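Local coordinates for protein phosphoribosylaminoimidazole-succinocarboxamide synthase (Thermotoga maritima, PDB 1KUT) that catalyses the ATP-dependent joining of L-aspartate to a carboxylated aminoimidazole ribonucleotide, giving SAICAR in de novo purine synthesis, at residues K89-Y98 with G103-F114. Numbering follows the deposited sequence.
Sequences KKAGSFVRRY and GEDLPVPLVEFF
R97 on the short helix 93-98 meets E112 on strand 109-114 head-on through NH1 and NH2. R97 NH1 donates to E112 OE2 at 2.6 Å, and R97 NH2 to E112 OE1 at 2.9 Å. Each oxygen offers its syn lone pair, and the guanidinium and carboxylate planes lie only 15° apart. The R97 chain bends at the CG-CD bond (chi3 -76°), which turns NE back to the carbonyl O of S93 in its own helix. F114 CZ lies over one face of the guanidinium. R87 of the adjoining strand 78-87 makes a salt bridge to E112 OE1, so E112 is shared by two arginines. With an alanine here instead of R97, E112 would probably keep R87 but lose the two-bond tie between helix and strand.

Further along, F94 reaches down to L110, whose CD2 meets F94 CE1 at 3.3 Å.

At the other end the backbones of K89 and D105 form an antiparallel non-hydrogen-bonded pair. K90 N donates to E104 O at 2.7 Å, and G103 N returns a bond to K90 O. K90 can be followed outward. Its CB lies near E104 O. K90 CG packs on L106 CD2 at 3.6 Å. CD passes E104 CB, CE nears E104 OE2, and NZ makes a weak hydrogen bond to OE2 within a salt bridge. The chain is extended beyond CG and runs alongside E104 in the same direction. K89 likewise lies alongside D105; K89 NZ reaches D105 OD2 at 2.6 Å from above the carboxylate plane.

The segments belong to the connection between the antiparallel neighbours 78-87 and 105-115, near the second subunit, whose M124 O accepts a bond from Y98 OH. Backbone hydrogen bonds join its base, flanked by two lysine-acid pairs, one weak, while a planar, two-bond arginine-glutamate pair fixes the helix over the sheet.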
loop_
_atom_site.group_PDB
_atom_site.type_symbol
_atom_site.label_atom_id
_atom_site.label_comp_id
_atom_site.label_asym_id
_atom_site.label_seq_id
_atom_site.Cartn_x
_atom_site.Cartn_y
_atom_site.Cartn_z
ATOM N N LYS B 89 10.352 -10.843 -9.625
ATOM C CA LYS B 89 11.357 -11.334 -8.699
ATOM C C LYS B 89 11.523 -10.336 -7.574
ATOM O O LYS B 89 11.329 -9.135 -7.767
ATOM C CB LYS B 89 12.698 -11.537 -9.399
ATOM C CG LYS B 89 12.683 -12.584 -10.513
ATOM C CD LYS B 89 14.093 -12.936 -10.956
ATOM C CE LYS B 89 14.093 -13.873 -12.167
ATOM N NZ LYS B 89 13.244 -15.084 -11.978
ATOM N N LYS B 90 11.882 -10.839 -6.399
ATOM C CA LYS B 90 12.058 -9.995 -5.224
ATOM C C LYS B 90 13.273 -9.100 -5.374
ATOM O O LYS B 90 14.390 -9.588 -5.515
ATOM C CB LYS B 90 12.235 -10.853 -3.967
ATOM C CG LYS B 90 11.091 -11.793 -3.643
ATOM C CD LYS B 90 11.431 -12.595 -2.386
ATOM C CE LYS B 90 10.375 -13.650 -2.055
ATOM N NZ LYS B 90 10.855 -14.598 -0.989
ATOM N N ALA B 91 13.061 -7.790 -5.313
ATOM C CA ALA B 91 14.160 -6.849 -5.437
ATOM C C ALA B 91 13.788 -5.449 -4.973
ATOM O O ALA B 91 12.607 -5.107 -4.866
ATOM C CB ALA B 91 14.620 -6.804 -6.865
ATOM N N GLY B 92 14.808 -4.644 -4.686
ATOM C CA GLY B 92 14.590 -3.268 -4.261
ATOM C C GLY B 92 13.807 -2.997 -2.984
ATOM O O GLY B 92 14.087 -3.569 -1.925
ATOM N N SER B 93 12.832 -2.098 -3.088
ATOM C CA SER B 93 12.006 -1.721 -1.957
ATOM C C SER B 93 11.179 -2.912 -1.498
ATOM O O SER B 93 10.597 -2.892 -0.403
ATOM C CB SER B 93 11.066 -0.593 -2.355
ATOM O OG SER B 93 10.073 -1.075 -3.247
ATOM N N PHE B 94 11.114 -3.949 -2.329
ATOM C CA PHE B 94 10.335 -5.113 -1.944
ATOM C C PHE B 94 11.057 -5.918 -0.882
ATOM O O PHE B 94 10.427 -6.438 0.029
ATOM C CB PHE B 94 10.029 -6.019 -3.136
ATOM C CG PHE B 94 9.085 -7.154 -2.796
ATOM C CD1 PHE B 94 7.705 -6.972 -2.855
ATOM C CD2 PHE B 94 9.581 -8.387 -2.363
ATOM C CE1 PHE B 94 6.840 -7.997 -2.488
ATOM C CE2 PHE B 94 8.725 -9.419 -1.993
ATOM C CZ PHE B 94 7.355 -9.229 -2.055
ATOM N N VAL B 95 12.374 -6.046 -0.999
ATOM C CA VAL B 95 13.113 -6.797 0.006
ATOM C C VAL B 95 13.257 -5.966 1.279
ATOM O O VAL B 95 13.246 -6.496 2.389
ATOM C CB VAL B 95 14.499 -7.230 -0.516
ATOM C CG1 VAL B 95 14.332 -8.344 -1.546
ATOM C CG2 VAL B 95 15.225 -6.044 -1.146
ATOM N N ARG B 96 13.349 -4.651 1.120
ATOM C CA ARG B 96 13.478 -3.778 2.277
ATOM C C ARG B 96 12.186 -3.673 3.093
ATOM O O ARG B 96 12.210 -3.262 4.252
ATOM C CB ARG B 96 13.927 -2.383 1.832
ATOM C CG ARG B 96 15.260 -2.389 1.072
ATOM C CD ARG B 96 15.888 -1.011 1.060
ATOM N NE ARG B 96 15.070 -0.032 0.350
ATOM C CZ ARG B 96 15.008 0.090 -0.975
ATOM N NH1 ARG B 96 15.725 -0.707 -1.765
ATOM N NH2 ARG B 96 14.217 1.015 -1.511
ATOM N N ARG B 97 11.059 -4.049 2.503
ATOM C CA ARG B 97 9.784 -3.972 3.219
ATOM C C ARG B 97 9.307 -5.315 3.762
ATOM O O ARG B 97 8.749 -5.389 4.855
ATOM C CB ARG B 97 8.686 -3.423 2.300
ATOM C CG ARG B 97 8.730 -1.938 2.023
ATOM C CD ARG B 97 7.653 -1.578 1.015
ATOM N NE ARG B 97 8.048 -1.992 -0.329
ATOM C CZ ARG B 97 7.201 -2.374 -1.279
ATOM N NH1 ARG B 97 5.890 -2.404 -1.035
ATOM N NH2 ARG B 97 7.665 -2.709 -2.478
ATOM N N TYR B 98 9.543 -6.373 2.994
ATOM C CA TYR B 98 9.069 -7.694 3.367
ATOM C C TYR B 98 10.149 -8.752 3.519
ATOM O O TYR B 98 9.837 -9.919 3.772
ATOM C CB TYR B 98 8.067 -8.152 2.310
ATOM C CG TYR B 98 7.058 -7.089 1.966
ATOM C CD1 TYR B 98 6.244 -6.541 2.956
ATOM C CD2 TYR B 98 6.928 -6.608 0.663
ATOM C CE1 TYR B 98 5.323 -5.536 2.665
ATOM C CE2 TYR B 98 6.003 -5.595 0.352
ATOM C CZ TYR B 98 5.203 -5.064 1.360
ATOM O OH TYR B 98 4.271 -4.078 1.082
ATOM N N GLY B 103 16.310 -11.413 -5.793
ATOM C CA GLY B 103 16.559 -12.215 -6.971
ATOM C C GLY B 103 15.654 -13.426 -6.947
ATOM O O GLY B 103 15.491 -14.107 -7.967
ATOM N N GLU B 104 15.066 -13.706 -5.783
ATOM C CA GLU B 104 14.172 -14.850 -5.673
ATOM C C GLU B 104 12.937 -14.573 -6.496
ATOM O O GLU B 104 12.450 -13.439 -6.559
ATOM C CB GLU B 104 13.744 -15.141 -4.223
ATOM C CG GLU B 104 12.921 -16.454 -4.127
ATOM C CD GLU B 104 12.381 -16.776 -2.729
ATOM O OE1 GLU B 104 13.194 -16.908 -1.788
ATOM O OE2 GLU B 104 11.139 -16.904 -2.577
ATOM N N ASP B 105 12.433 -15.623 -7.126
ATOM C CA ASP B 105 11.252 -15.517 -7.954
ATOM C C ASP B 105 10.048 -15.359 -7.041
ATOM O O ASP B 105 10.104 -15.689 -5.852
ATOM C CB ASP B 105 11.089 -16.790 -8.785
ATOM C CG ASP B 105 12.379 -17.209 -9.459
ATOM O OD1 ASP B 105 12.540 -18.415 -9.731
ATOM O OD2 ASP B 105 13.230 -16.334 -9.722
ATOM N N LEU B 106 8.970 -14.832 -7.604
ATOM C CA LEU B 106 7.734 -14.683 -6.872
ATOM C C LEU B 106 6.955 -15.851 -7.435
ATOM O O LEU B 106 7.310 -16.361 -8.493
ATOM C CB LEU B 106 7.060 -13.351 -7.216
ATOM C CG LEU B 106 7.796 -12.125 -6.664
ATOM C CD1 LEU B 106 7.083 -10.852 -7.087
ATOM C CD2 LEU B 106 7.875 -12.224 -5.131
ATOM N N PRO B 107 5.903 -16.311 -6.734
ATOM C CA PRO B 107 5.118 -17.440 -7.242
ATOM C C PRO B 107 4.323 -16.960 -8.439
ATOM O O PRO B 107 4.062 -17.711 -9.373
ATOM C CB PRO B 107 4.218 -17.777 -6.064
ATOM C CG PRO B 107 3.900 -16.398 -5.523
ATOM C CD PRO B 107 5.283 -15.746 -5.518
ATOM N N VAL B 108 3.935 -15.690 -8.393
ATOM C CA VAL B 108 3.164 -15.071 -9.459
ATOM C C VAL B 108 3.554 -13.588 -9.562
ATOM O O VAL B 108 4.244 -13.056 -8.686
ATOM C CB VAL B 108 1.648 -15.206 -9.179
ATOM C CG1 VAL B 108 1.304 -16.669 -8.939
ATOM C CG2 VAL B 108 1.253 -14.374 -7.976
ATOM N N PRO B 109 3.137 -12.912 -10.644
ATOM C CA PRO B 109 3.479 -11.497 -10.796
ATOM C C PRO B 109 2.738 -10.601 -9.799
ATOM O O PRO B 109 1.509 -10.653 -9.675
ATOM C CB PRO B 109 3.080 -11.195 -12.241
ATOM C CG PRO B 109 3.186 -12.549 -12.922
ATOM C CD PRO B 109 2.573 -13.454 -11.892
ATOM N N LEU B 110 3.493 -9.766 -9.101
ATOM C CA LEU B 110 2.907 -8.851 -8.134
ATOM C C LEU B 110 2.802 -7.428 -8.694
ATOM O O LEU B 110 3.788 -6.873 -9.205
ATOM C CB LEU B 110 3.744 -8.852 -6.862
ATOM C CG LEU B 110 3.321 -7.860 -5.786
ATOM C CD1 LEU B 110 1.963 -8.237 -5.198
ATOM C CD2 LEU B 110 4.386 -7.839 -4.731
ATOM N N VAL B 111 1.597 -6.862 -8.609
ATOM C CA VAL B 111 1.319 -5.507 -9.070
ATOM C C VAL B 111 1.122 -4.586 -7.870
ATOM O O VAL B 111 0.302 -4.882 -7.011
ATOM C CB VAL B 111 0.023 -5.435 -9.891
ATOM C CG1 VAL B 111 -0.106 -4.059 -10.517
ATOM C CG2 VAL B 111 0.008 -6.520 -10.946
ATOM N N GLU B 112 1.858 -3.471 -7.833
ATOM C CA GLU B 112 1.781 -2.484 -6.756
ATOM C C GLU B 112 1.520 -1.082 -7.307
ATOM O O GLU B 112 2.094 -0.692 -8.328
ATOM C CB GLU B 112 3.104 -2.400 -5.989
ATOM C CG GLU B 112 3.508 -3.611 -5.180
ATOM C CD GLU B 112 4.681 -3.308 -4.236
ATOM O OE1 GLU B 112 5.828 -3.107 -4.707
ATOM O OE2 GLU B 112 4.445 -3.259 -3.014
ATOM N N PHE B 113 0.684 -0.306 -6.624
ATOM C CA PHE B 113 0.437 1.062 -7.061
ATOM C C PHE B 113 1.116 2.053 -6.123
ATOM O O PHE B 113 1.176 1.862 -4.913
ATOM C CB PHE B 113 -1.055 1.384 -7.116
ATOM C CG PHE B 113 -1.787 0.702 -8.229
ATOM C CD1 PHE B 113 -2.194 -0.626 -8.104
ATOM C CD2 PHE B 113 -2.086 1.391 -9.409
ATOM C CE1 PHE B 113 -2.891 -1.257 -9.140
ATOM C CE2 PHE B 113 -2.783 0.763 -10.449
ATOM C CZ PHE B 113 -3.187 -0.562 -10.315
ATOM N N PHE B 114 1.619 3.127 -6.707
ATOM C CA PHE B 114 2.277 4.185 -5.963
ATOM C C PHE B 114 1.782 5.521 -6.490
ATOM O O PHE B 114 1.791 5.775 -7.696
ATOM C CB PHE B 114 3.785 4.121 -6.166
ATOM C CG PHE B 114 4.432 2.958 -5.501
ATOM C CD1 PHE B 114 4.896 3.063 -4.191
ATOM C CD2 PHE B 114 4.592 1.751 -6.185
ATOM C CE1 PHE B 114 5.520 1.983 -3.569
ATOM C CE2 PHE B 114 5.213 0.657 -5.570
ATOM C CZ PHE B 114 5.682 0.774 -4.260
#